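PDB 4H6X: thiazoline oxidase/subtilisin-like protease from Prochloron didemni, which matures patellamide precursor peptides as a subtilisin-like enzyme of a transamidating protease family, so it probably cleaves and cyclises its peptide substrate. Local coordinates for residues A[33-38]-A[283-288]; A[133-138]-A[164-169]; A[137-142]-A[157-162]; A[161-164]-A[170-173]; A[190-195]-A[200-205]. All blocks are in the same frame, centred on the assembly; numbering follows the deposited sequence.

Interaction 1 of 5, residues A[33-38]-A[283-288]; sequences ITIVII and ISALLM
A285 presents its single methyl group to two isoleucines at the start of strand 34-39 and just before it. Its CB lies 3.7 Å from CD1 of I35 and 4.1 Å from CG2 of I33, two different branches that converge on it. I33 supplies a second contact with its other arm: its CD1 rests 3.8 Å from CB of M288, one helical turn after A285. The side chains of I33 and M288 cross at about a right angle. I33 meets the methionine at its root, and the rest of the extended methionine chain leads past the contact. I33 can serve both helix residues because CG1 stands beside the backbone N (chi1 -59°) and CG2 anti to it, leaving CG1 and CD1 to reach the M288 side. No hydrogen bond links the two segments; the joint is wholly apolar and buried.

Spacing on the helix is set by its own backbone, with M288 N bonded to S284 O at 3.0 Å. On the strand side, I33 and I35 are fixed by backbone bonds to R133 and, for I35, also to I135 of the adjacent strand. I170 of strand 170-173 touches both A285 and M288, carrying the same helix across a second strand. This is one face of the subtilase alpha/beta fold, where the long helix 273-293 packs on the central parallel sheet; S274 lies in the first turn of the helix and the strand ends at D39, residues whose geometry, with H109, is consistent with the Ser-His-Asp triad of subtilases.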
# COMPACT_ATOMS: atom_id res chain seq x y z
N ILE A 33 -7.21 -11.06 -8.25
CA ILE A 33 -7.36 -9.92 -7.34
C ILE A 33 -6.53 -8.78 -7.90
O ILE A 33 -5.29 -8.90 -8.02
CB ILE A 33 -6.93 -10.26 -5.89
CG1 ILE A 33 -7.74 -11.44 -5.32
CG2 ILE A 33 -7.04 -9.03 -4.98
CD1 ILE A 33 -9.24 -11.26 -5.41
N THR A 34 -7.21 -7.69 -8.25
CA THR A 34 -6.58 -6.49 -8.82
C THR A 34 -6.51 -5.37 -7.80
O THR A 34 -7.54 -4.97 -7.24
CB THR A 34 -7.35 -6.01 -10.07
OG1 THR A 34 -7.27 -7.02 -11.07
CG2 THR A 34 -6.76 -4.67 -10.61
N ILE A 35 -5.30 -4.87 -7.55
CA ILE A 35 -5.08 -3.72 -6.68
C ILE A 35 -4.71 -2.55 -7.58
O ILE A 35 -3.78 -2.65 -8.37
CB ILE A 35 -3.91 -3.97 -5.68
CG1 ILE A 35 -4.18 -5.23 -4.81
CG2 ILE A 35 -3.66 -2.74 -4.81
CD1 ILE A 35 -2.91 -5.97 -4.42
N VAL A 36 -5.45 -1.45 -7.46
CA VAL A 36 -5.10 -0.23 -8.20
C VAL A 36 -4.49 0.75 -7.21
O VAL A 36 -5.11 1.09 -6.19
CB VAL A 36 -6.31 0.40 -8.93
CG1 VAL A 36 -5.89 1.67 -9.67
CG2 VAL A 36 -6.91 -0.59 -9.93
N ILE A 37 -3.29 1.21 -7.53
CA ILE A 37 -2.54 2.09 -6.65
C ILE A 37 -2.55 3.50 -7.22
O ILE A 37 -1.97 3.77 -8.29
CB ILE A 37 -1.09 1.59 -6.47
CG1 ILE A 37 -1.09 0.18 -5.84
CG2 ILE A 37 -0.27 2.56 -5.63
CD1 ILE A 37 0.30 -0.46 -5.78
N ILE A 38 -3.23 4.38 -6.50
CA ILE A 38 -3.30 5.79 -6.84
C ILE A 38 -2.19 6.51 -6.08
O ILE A 38 -2.30 6.76 -4.86
CB ILE A 38 -4.71 6.38 -6.56
CG1 ILE A 38 -5.77 5.61 -7.38
CG2 ILE A 38 -4.73 7.89 -6.82
CD1 ILE A 38 -7.21 6.00 -7.08
N ILE A 283 -2.39 -7.45 2.93
CA ILE A 283 -3.08 -8.44 3.78
C ILE A 283 -4.50 -8.65 3.25
O ILE A 283 -4.94 -9.79 3.04
CB ILE A 283 -3.05 -8.04 5.28
CG1 ILE A 283 -1.60 -8.11 5.79
CG2 ILE A 283 -3.98 -8.94 6.10
CD1 ILE A 283 -1.40 -7.69 7.23
N SER A 284 -5.19 -7.54 3.00
CA SER A 284 -6.54 -7.57 2.45
C SER A 284 -6.60 -8.34 1.14
O SER A 284 -7.51 -9.12 0.91
CB SER A 284 -7.09 -6.15 2.27
OG SER A 284 -7.19 -5.50 3.53
N ALA A 285 -5.61 -8.11 0.27
CA ALA A 285 -5.55 -8.84 -1.00
C ALA A 285 -5.29 -10.35 -0.82
O ALA A 285 -5.85 -11.19 -1.54
CB ALA A 285 -4.49 -8.24 -1.91
N LEU A 286 -4.41 -10.69 0.12
CA LEU A 286 -4.21 -12.10 0.47
C LEU A 286 -5.52 -12.76 0.94
O LEU A 286 -5.84 -13.89 0.55
CB LEU A 286 -3.11 -12.24 1.53
CG LEU A 286 -1.64 -11.94 1.17
CD1 LEU A 286 -0.74 -12.30 2.34
CD2 LEU A 286 -1.16 -12.67 -0.08
N LEU A 287 -6.29 -12.06 1.77
CA LEU A 287 -7.54 -12.62 2.31
C LEU A 287 -8.57 -12.79 1.21
O LEU A 287 -9.27 -13.80 1.17
CB LEU A 287 -8.09 -11.77 3.46
CG LEU A 287 -7.23 -11.71 4.73
CD1 LEU A 287 -7.75 -10.63 5.69
CD2 LEU A 287 -7.13 -13.06 5.43
N MET A 288 -8.63 -11.82 0.30
CA MET A 288 -9.44 -11.94 -0.91
C MET A 288 -8.95 -13.08 -1.81
O MET A 288 -9.76 -13.79 -2.41
CB MET A 288 -9.46 -10.63 -1.71
CG MET A 288 -10.14 -9.45 -1.03
SD MET A 288 -10.14 -8.03 -2.15
CE MET A 288 -11.07 -6.87 -1.14

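Interaction 2 of 5, residues A[133-138]-A[164-169]; sequences RVINMP and LELGAN
L166, in the turn that leaves helix 154-165 within a beta-alpha-beta crossover, meets R133, I135 and M137 of strand 133-138. The helix closes in a Schellman motif: G167 takes a positive phi (93°), where a CB would collide with the carbonyl O of L166, and two bonds run back into the last turn, G167 N to L164 O at 3.0 Å and, probably, A168 N to A163 O. The three strand residues point to the same side of the sheet and divide L166 between them. CE of M137 touches L166 CD1 at 3.8 Å, while CD1 of I135 comes up to L166 CB at 4.1 Å, both side chains meeting the leucine at a slant.

R133 deals with the backbone instead. Extended from CG to NE, it brings its guanidinium to the carbonyl of L166, but through a water: R133 NH2 donates to the water O at 2.7 Å, in the plane of the guanidinium, and the water O in turn donates to L166 O at 2.6 Å. The other nitrogen, NH1, lies 4.0 Å from L166 O, and its hydrogen bond goes to OG1 of T34. I135 CG1 lies against one face of the guanidinium, offset toward its rim.

The chemistry thus grades along the strand from apolar packing at M137 to a water-mediated polar link at R133, where the water donates to L166 O and R133 NH2 holds the water in place.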
# COMPACT_ATOMS: atom_id res chain seq x y z
N ARG A 133 -2.51 -9.10 -9.08
CA ARG A 133 -2.36 -8.18 -10.22
C ARG A 133 -2.36 -6.76 -9.68
O ARG A 133 -3.21 -6.38 -8.86
CB ARG A 133 -3.52 -8.39 -11.20
CG ARG A 133 -3.49 -7.53 -12.46
CD ARG A 133 -4.55 -8.01 -13.45
NE ARG A 133 -4.77 -7.06 -14.54
CZ ARG A 133 -5.82 -6.26 -14.64
NH1 ARG A 133 -6.79 -6.29 -13.72
NH2 ARG A 133 -5.93 -5.43 -15.67
N VAL A 134 -1.38 -5.96 -10.11
CA VAL A 134 -1.30 -4.58 -9.64
C VAL A 134 -1.31 -3.63 -10.83
O VAL A 134 -0.56 -3.83 -11.80
CB VAL A 134 -0.04 -4.33 -8.78
CG1 VAL A 134 0.19 -2.84 -8.59
CG2 VAL A 134 -0.15 -5.04 -7.43
N ILE A 135 -2.18 -2.63 -10.75
CA ILE A 135 -2.19 -1.51 -11.70
C ILE A 135 -1.79 -0.23 -10.96
O ILE A 135 -2.46 0.18 -10.01
CB ILE A 135 -3.58 -1.30 -12.35
CG1 ILE A 135 -3.96 -2.53 -13.18
CG2 ILE A 135 -3.60 -0.01 -13.21
CD1 ILE A 135 -5.42 -2.55 -13.65
N ASN A 136 -0.67 0.35 -11.37
CA ASN A 136 -0.31 1.68 -10.91
C ASN A 136 -1.01 2.74 -11.76
O ASN A 136 -0.97 2.68 -12.99
CB ASN A 136 1.21 1.87 -10.95
CG ASN A 136 1.92 1.22 -9.77
OD1 ASN A 136 1.93 1.76 -8.66
ND2 ASN A 136 2.53 0.08 -10.01
N MET A 137 -1.64 3.71 -11.11
CA MET A 137 -2.23 4.85 -11.82
C MET A 137 -1.50 6.12 -11.37
O MET A 137 -1.94 6.80 -10.42
CB MET A 137 -3.73 4.94 -11.53
CG MET A 137 -4.46 5.99 -12.38
SD MET A 137 -6.17 6.28 -11.86
CE MET A 137 -6.85 4.64 -12.08
N PRO A 138 -0.37 6.45 -12.03
CA PRO A 138 0.48 7.53 -11.51
C PRO A 138 -0.18 8.90 -11.60
O PRO A 138 -0.86 9.18 -12.58
CB PRO A 138 1.70 7.50 -12.45
CG PRO A 138 1.73 6.10 -12.97
CD PRO A 138 0.26 5.76 -13.17
N LEU A 164 -12.17 1.87 -10.71
CA LEU A 164 -13.32 0.98 -10.75
C LEU A 164 -13.50 0.32 -12.12
O LEU A 164 -13.64 -0.90 -12.22
CB LEU A 164 -14.60 1.73 -10.37
CG LEU A 164 -14.75 2.05 -8.89
CD1 LEU A 164 -15.97 2.95 -8.68
CD2 LEU A 164 -14.83 0.78 -8.04
N GLU A 165 -13.45 1.13 -13.17
CA GLU A 165 -13.59 0.62 -14.53
C GLU A 165 -12.46 -0.34 -14.92
O GLU A 165 -12.65 -1.25 -15.73
CB GLU A 165 -13.70 1.78 -15.53
CG GLU A 165 -14.30 1.37 -16.85
CD GLU A 165 -15.71 0.83 -16.69
OE1 GLU A 165 -16.38 1.19 -15.71
OE2 GLU A 165 -16.14 0.04 -17.53
N LEU A 166 -11.29 -0.14 -14.33
CA LEU A 166 -10.16 -1.03 -14.56
C LEU A 166 -10.28 -2.40 -13.85
O LEU A 166 -9.44 -3.27 -14.06
CB LEU A 166 -8.85 -0.33 -14.18
CG LEU A 166 -8.48 0.90 -15.01
CD1 LEU A 166 -7.33 1.64 -14.34
CD2 LEU A 166 -8.14 0.51 -16.45
N GLY A 167 -11.31 -2.59 -13.04
CA GLY A 167 -11.48 -3.89 -12.38
C GLY A 167 -10.86 -4.02 -10.99
O GLY A 167 -10.62 -5.13 -10.51
N ALA A 168 -10.60 -2.88 -10.33
CA ALA A 168 -10.07 -2.90 -8.98
C ALA A 168 -10.98 -3.72 -8.08
O ALA A 168 -12.21 -3.57 -8.12
CB ALA A 168 -9.96 -1.48 -8.43
N ASN A 169 -10.35 -4.59 -7.29
CA ASN A 169 -10.92 -5.19 -6.10
C ASN A 169 -10.57 -4.32 -4.89
O ASN A 169 -11.34 -4.22 -3.93
CB ASN A 169 -10.38 -6.61 -5.91
CG ASN A 169 -10.91 -7.58 -6.97
OD1 ASN A 169 -12.11 -7.86 -7.01
ND2 ASN A 169 -10.04 -8.04 -7.84
O HOH W 1 -7.93 -3.65 -16.19

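Interaction 3 of 5, residues A[137-142]-A[157-162]; sequences MPQDAV and ARAIDL
With CG anti to its backbone N (chi1 -172°) and the chain extended as far as SD, M137 reaches straight from strand 133-138 to A159 of helix 154-165, and a bend at the last torsion (chi3 -60°) turns CE toward L162. Both sulfur and methyl meet A159, and the methyl also reaches L162. SD lies 3.7 Å from CB of A159, and CE comes to 3.4 Å from the carbonyl O of that same residue. One turn on, CE nests against the base and branch of the leucine, 3.8 Å from L162 CG and 3.9 Å from L162 CD2.

Q139 adds a lesser contact. Its chain folds back at chi2, bringing NE2 to 4.0 Å from A159 CB and letting NE2 donate to the carbonyl O of M137 at 2.9 Å. That bond is bent, with an N-H...O angle of 142°, and approaches from above the carbonyl plane. The other amide atom, OE1, accepts from ND2 of N155, so both ends of the amide are held. Replacing M137 by an alanine would probably open a gap between strand and helix, leaving A159 CB and the L162 branch without the sulfur and methyl that fill the space.

Strand 34-39 lies next to this strand in the sheet: M137 pairs with I37 through the backbone, and A159 also rests on I38. I160 packs on I38 of the sheet and on I192 and C195 of helix 187-197, the neighbour of helix 154-165 on the same face.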
# COMPACT_ATOMS: atom_id res chain seq x y z
N MET A 137 -1.64 3.71 -11.11
CA MET A 137 -2.23 4.85 -11.82
C MET A 137 -1.50 6.12 -11.37
O MET A 137 -1.94 6.80 -10.42
CB MET A 137 -3.73 4.94 -11.53
CG MET A 137 -4.46 5.99 -12.38
SD MET A 137 -6.17 6.28 -11.86
CE MET A 137 -6.85 4.64 -12.08
N PRO A 138 -0.37 6.45 -12.03
CA PRO A 138 0.48 7.53 -11.51
C PRO A 138 -0.18 8.90 -11.60
O PRO A 138 -0.86 9.18 -12.58
CB PRO A 138 1.70 7.50 -12.45
CG PRO A 138 1.73 6.10 -12.97
CD PRO A 138 0.26 5.76 -13.17
N GLN A 139 0.06 9.73 -10.59
CA GLN A 139 -0.55 11.04 -10.46
C GLN A 139 0.46 12.20 -10.51
O GLN A 139 0.10 13.37 -10.31
CB GLN A 139 -1.31 11.12 -9.12
CG GLN A 139 -2.37 10.03 -8.90
CD GLN A 139 -3.47 10.08 -9.94
OE1 GLN A 139 -3.94 11.15 -10.32
NE2 GLN A 139 -3.86 8.91 -10.44
N ASP A 140 1.74 11.90 -10.75
CA ASP A 140 2.77 12.94 -10.50
C ASP A 140 2.72 14.09 -11.51
O ASP A 140 3.22 15.21 -11.23
CB ASP A 140 4.18 12.33 -10.40
CG ASP A 140 4.64 11.71 -11.70
OD1 ASP A 140 3.93 10.80 -12.21
OD2 ASP A 140 5.73 12.13 -12.18
N ALA A 141 2.10 13.82 -12.66
CA ALA A 141 2.02 14.79 -13.74
C ALA A 141 1.17 16.00 -13.40
O ALA A 141 1.44 17.10 -13.90
CB ALA A 141 1.54 14.14 -15.02
N VAL A 142 0.17 15.83 -12.53
CA VAL A 142 -0.57 17.00 -11.99
C VAL A 142 0.35 17.96 -11.22
O VAL A 142 -0.07 19.05 -10.83
CB VAL A 142 -1.79 16.63 -11.10
CG1 VAL A 142 -2.77 15.77 -11.85
CG2 VAL A 142 -1.37 15.97 -9.78
N ALA A 157 -11.35 11.82 -7.33
CA ALA A 157 -12.64 11.25 -7.72
C ALA A 157 -12.57 10.63 -9.12
O ALA A 157 -13.01 9.51 -9.35
CB ALA A 157 -13.74 12.31 -7.66
N ARG A 158 -12.03 11.39 -10.06
CA ARG A 158 -11.84 10.90 -11.43
C ARG A 158 -10.95 9.64 -11.47
O ARG A 158 -11.23 8.69 -12.20
CB ARG A 158 -11.27 12.02 -12.30
CG ARG A 158 -12.20 13.22 -12.43
CD ARG A 158 -11.60 14.29 -13.34
NE ARG A 158 -11.68 13.93 -14.77
CZ ARG A 158 -11.29 14.74 -15.77
NH1 ARG A 158 -10.77 15.95 -15.51
NH2 ARG A 158 -11.43 14.34 -17.03
N ALA A 159 -9.87 9.66 -10.69
CA ALA A 159 -8.99 8.49 -10.58
C ALA A 159 -9.71 7.23 -10.06
O ALA A 159 -9.49 6.12 -10.55
CB ALA A 159 -7.79 8.82 -9.71
N ILE A 160 -10.55 7.42 -9.04
CA ILE A 160 -11.31 6.31 -8.44
C ILE A 160 -12.31 5.73 -9.46
O ILE A 160 -12.36 4.51 -9.62
CB ILE A 160 -11.97 6.74 -7.11
CG1 ILE A 160 -10.89 6.87 -6.02
CG2 ILE A 160 -13.05 5.75 -6.64
CD1 ILE A 160 -11.33 7.67 -4.80
N ASP A 161 -13.04 6.60 -10.18
CA ASP A 161 -13.98 6.12 -11.21
C ASP A 161 -13.23 5.31 -12.24
O ASP A 161 -13.72 4.28 -12.68
CB ASP A 161 -14.73 7.26 -11.94
CG ASP A 161 -15.78 7.92 -11.08
OD1 ASP A 161 -16.36 7.22 -10.22
OD2 ASP A 161 -16.00 9.14 -11.25
N LEU A 162 -12.04 5.79 -12.65
CA LEU A 162 -11.22 5.02 -13.58
C LEU A 162 -10.76 3.67 -12.98
O LEU A 162 -10.84 2.64 -13.63
CB LEU A 162 -10.00 5.83 -14.07
CG LEU A 162 -9.11 5.14 -15.12
CD1 LEU A 162 -9.91 4.66 -16.33
CD2 LEU A 162 -7.99 6.08 -15.54

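Interaction 4 of 5, residues A[161-164]-A[170-173]; sequences DLAL and IIHC
A163 and L164 of helix 154-165 touch strand 170-173 at one residue, I171, and every contact across the pair is apolar. The tightest is methyl against methyl: A163 CB lies 3.8 Å from I171 CD1 and 3.9 Å from I171 CG1, so the small alanine sits over the outer half of the isoleucine and lets the helix come close to the sheet, the CA atoms of A163 and I171 being 7.0 Å apart. L164 approaches from a different direction, its CD2 4.2 Å from that same I171 CD1, with the two side chains crossing at about a right angle. I171 puts its longer arm within range of both because CG1 stands anti to the carbonyl carbon and the arm continues extended (chi2 170°).

Here the helix of a beta-alpha-beta crossover turns back into its second strand: L164 is followed within a few residues by strand 170-173, which runs parallel to the others in the central sheet of the subtilase fold.

No hydrogen bond joins the two segments; the strand's backbone bonds go to its neighbours in the sheet. I171 pairs with L201 and V203 on one side, while I170 and H172 pair with V36 of strand 34-39 on the other. C195 of helix 187-197 also touches both L164 and I171, extending the apolar layer to the next helix.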
# COMPACT_ATOMS: atom_id res chain seq x y z
N ASP A 161 -13.04 6.60 -10.18
CA ASP A 161 -13.98 6.12 -11.21
C ASP A 161 -13.23 5.31 -12.24
O ASP A 161 -13.72 4.28 -12.68
CB ASP A 161 -14.73 7.26 -11.94
CG ASP A 161 -15.78 7.92 -11.08
OD1 ASP A 161 -16.36 7.22 -10.22
OD2 ASP A 161 -16.00 9.14 -11.25
N LEU A 162 -12.04 5.79 -12.65
CA LEU A 162 -11.22 5.02 -13.58
C LEU A 162 -10.76 3.67 -12.98
O LEU A 162 -10.84 2.64 -13.63
CB LEU A 162 -10.00 5.83 -14.07
CG LEU A 162 -9.11 5.14 -15.12
CD1 LEU A 162 -9.91 4.66 -16.33
CD2 LEU A 162 -7.99 6.08 -15.54
N ALA A 163 -10.25 3.71 -11.75
CA ALA A 163 -9.82 2.49 -11.05
C ALA A 163 -10.94 1.43 -11.00
O ALA A 163 -10.67 0.25 -11.21
CB ALA A 163 -9.36 2.83 -9.65
N LEU A 164 -12.17 1.87 -10.71
CA LEU A 164 -13.32 0.98 -10.75
C LEU A 164 -13.50 0.32 -12.12
O LEU A 164 -13.64 -0.90 -12.22
CB LEU A 164 -14.60 1.73 -10.37
CG LEU A 164 -14.75 2.05 -8.89
CD1 LEU A 164 -15.97 2.95 -8.68
CD2 LEU A 164 -14.83 0.78 -8.04
N ILE A 170 -9.37 -3.74 -4.95
CA ILE A 170 -8.87 -2.84 -3.90
C ILE A 170 -8.29 -1.62 -4.59
O ILE A 170 -7.56 -1.76 -5.57
CB ILE A 170 -7.77 -3.50 -3.04
CG1 ILE A 170 -8.27 -4.83 -2.44
CG2 ILE A 170 -7.27 -2.56 -1.94
CD1 ILE A 170 -7.20 -5.58 -1.63
N ILE A 171 -8.63 -0.45 -4.09
CA ILE A 171 -8.03 0.80 -4.51
C ILE A 171 -7.23 1.34 -3.33
O ILE A 171 -7.79 1.63 -2.26
CB ILE A 171 -9.09 1.84 -4.95
CG1 ILE A 171 -9.96 1.28 -6.08
CG2 ILE A 171 -8.41 3.16 -5.33
CD1 ILE A 171 -11.21 2.11 -6.43
N HIS A 172 -5.92 1.44 -3.51
CA HIS A 172 -5.03 2.03 -2.53
C HIS A 172 -4.78 3.51 -2.84
O HIS A 172 -4.18 3.83 -3.88
CB HIS A 172 -3.70 1.26 -2.51
CG HIS A 172 -2.79 1.66 -1.38
ND1 HIS A 172 -1.92 2.72 -1.48
CD2 HIS A 172 -2.63 1.14 -0.15
CE1 HIS A 172 -1.26 2.85 -0.34
NE2 HIS A 172 -1.68 1.91 0.49
N CYS A 173 -5.25 4.40 -1.96
CA CYS A 173 -5.08 5.85 -2.13
C CYS A 173 -4.12 6.42 -1.10
O CYS A 173 -4.34 6.26 0.10
CB CYS A 173 -6.39 6.64 -1.96
SG CYS A 173 -7.91 5.90 -2.59

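Interaction 5 of 5, residues A[190-195]-A[200-205]; sequences QAIKKC and VLIVSP
A single backbone hydrogen bond spans the turn between helix 187-197 and strand 201-205, V200 N to C195 O at 3.0 Å with an N-H...O angle of 157°. C195 then does most of the side-chain packing. Its SG, beside the backbone N (chi1 -70°), comes to 3.5 Å from CD1 of I202, while its CB lies 3.8 Å from I202 CG1 and 4.2 Å from V200 CB. I202 therefore lays its longer arm alongside the cysteine, from CG1 to CD1. Its shorter branch serves the previous turn of the helix: I202 CG2 is 4.4 Å from I192 CD1, a looser touch.

With a serine at I202, C195 SG would probably lose the methyl packed against it from the strand, and I192 its strand partner, opening a gap in the layer between helix and sheet. I171, on the neighbouring strand, packs on C195, V200 and I202, and I160 of helix 154-165 touches both I192 and C195.

The polar tie thus lies at the turn, where it fixes the start of the strand relative to the helix, whereas the packing across to I202 and I192 is apolar.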
# COMPACT_ATOMS: atom_id res chain seq x y z
N GLN A 190 -18.98 10.83 -3.06
CA GLN A 190 -19.82 9.94 -3.88
C GLN A 190 -19.01 8.83 -4.55
O GLN A 190 -19.50 7.72 -4.67
CB GLN A 190 -20.59 10.70 -4.96
CG GLN A 190 -21.65 11.65 -4.42
CD GLN A 190 -22.54 12.20 -5.52
OE1 GLN A 190 -23.01 11.46 -6.39
NE2 GLN A 190 -22.78 13.51 -5.48
N ALA A 191 -17.80 9.14 -5.02
CA ALA A 191 -16.93 8.13 -5.62
C ALA A 191 -16.54 7.06 -4.60
O ALA A 191 -16.44 5.89 -4.93
CB ALA A 191 -15.69 8.78 -6.21
N ILE A 192 -16.31 7.49 -3.36
CA ILE A 192 -15.95 6.57 -2.28
C ILE A 192 -17.13 5.65 -2.00
O ILE A 192 -16.96 4.44 -1.87
CB ILE A 192 -15.54 7.29 -0.98
CG1 ILE A 192 -14.31 8.21 -1.18
CG2 ILE A 192 -15.27 6.28 0.14
CD1 ILE A 192 -13.01 7.47 -1.40
N LYS A 193 -18.34 6.23 -1.93
CA LYS A 193 -19.56 5.44 -1.74
C LYS A 193 -19.79 4.43 -2.86
O LYS A 193 -20.19 3.29 -2.60
CB LYS A 193 -20.79 6.33 -1.57
CG LYS A 193 -22.02 5.56 -1.12
CD LYS A 193 -23.27 6.42 -1.13
CE LYS A 193 -24.48 5.64 -0.61
NZ LYS A 193 -24.79 4.47 -1.46
N LYS A 194 -19.54 4.84 -4.10
CA LYS A 194 -19.67 3.93 -5.24
C LYS A 194 -18.76 2.70 -5.12
O LYS A 194 -19.14 1.60 -5.55
CB LYS A 194 -19.45 4.67 -6.58
CG LYS A 194 -19.62 3.79 -7.82
CD LYS A 194 -19.80 4.60 -9.10
CE LYS A 194 -20.28 3.72 -10.25
NZ LYS A 194 -20.39 4.46 -11.55
N CYS A 195 -17.56 2.88 -4.57
CA CYS A 195 -16.67 1.75 -4.30
C CYS A 195 -17.35 0.76 -3.35
O CYS A 195 -17.47 -0.42 -3.66
CB CYS A 195 -15.33 2.23 -3.72
SG CYS A 195 -14.29 3.13 -4.89
N VAL A 200 -15.84 -2.93 -3.68
CA VAL A 200 -14.43 -2.54 -3.86
C VAL A 200 -13.94 -1.87 -2.59
O VAL A 200 -14.53 -0.89 -2.13
CB VAL A 200 -14.25 -1.59 -5.07
CG1 VAL A 200 -12.77 -1.19 -5.23
CG2 VAL A 200 -14.78 -2.25 -6.33
N LEU A 201 -12.85 -2.41 -2.04
CA LEU A 201 -12.25 -1.87 -0.81
C LEU A 201 -11.33 -0.68 -1.12
O LEU A 201 -10.46 -0.77 -1.98
CB LEU A 201 -11.43 -2.97 -0.11
CG LEU A 201 -10.73 -2.63 1.21
CD1 LEU A 201 -11.74 -2.26 2.31
CD2 LEU A 201 -9.86 -3.80 1.66
N ILE A 202 -11.51 0.40 -0.36
CA ILE A 202 -10.63 1.56 -0.37
C ILE A 202 -9.73 1.50 0.86
O ILE A 202 -10.23 1.37 1.98
CB ILE A 202 -11.44 2.89 -0.33
CG1 ILE A 202 -12.30 3.06 -1.58
CG2 ILE A 202 -10.51 4.08 -0.11
CD1 ILE A 202 -11.53 3.44 -2.82
N VAL A 203 -8.42 1.59 0.63
CA VAL A 203 -7.44 1.64 1.73
C VAL A 203 -6.69 2.96 1.67
O VAL A 203 -6.22 3.39 0.60
CB VAL A 203 -6.44 0.45 1.72
CG1 VAL A 203 -5.53 0.49 2.95
CG2 VAL A 203 -7.16 -0.89 1.68
N SER A 204 -6.60 3.61 2.82
CA SER A 204 -6.00 4.91 2.91
C SER A 204 -5.34 5.04 4.29
O SER A 204 -5.83 4.47 5.26
CB SER A 204 -7.08 5.97 2.68
OG SER A 204 -6.66 7.25 3.09
N PRO A 205 -4.20 5.75 4.37
CA PRO A 205 -3.55 6.01 5.65
C PRO A 205 -4.29 7.09 6.41
O PRO A 205 -4.97 7.90 5.80
CB PRO A 205 -2.16 6.53 5.24
CG PRO A 205 -2.35 7.12 3.88
CD PRO A 205 -3.43 6.30 3.23

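The five contacts lie on the two faces of one parallel sheet. Interaction 1 packs helix 273-293 on one face; interactions 2, 3, 4 and 5 lie on the other, under helices 154-165 and 187-197. Along the chain, interactions 2 to 5 are nested inside the long loop closed by interaction 1, and interaction 5 follows interactions 2, 3 and 4 in series. Helix 154-165 is shared by interactions 2, 3 and 4; the centres of 2 and 4 are about 6 Å apart, those of 1 and 3 about 18 Å. Strand 34-39 sits between 133-138 and 170-173, so the set ties together the three-layer core that carries the putative triad.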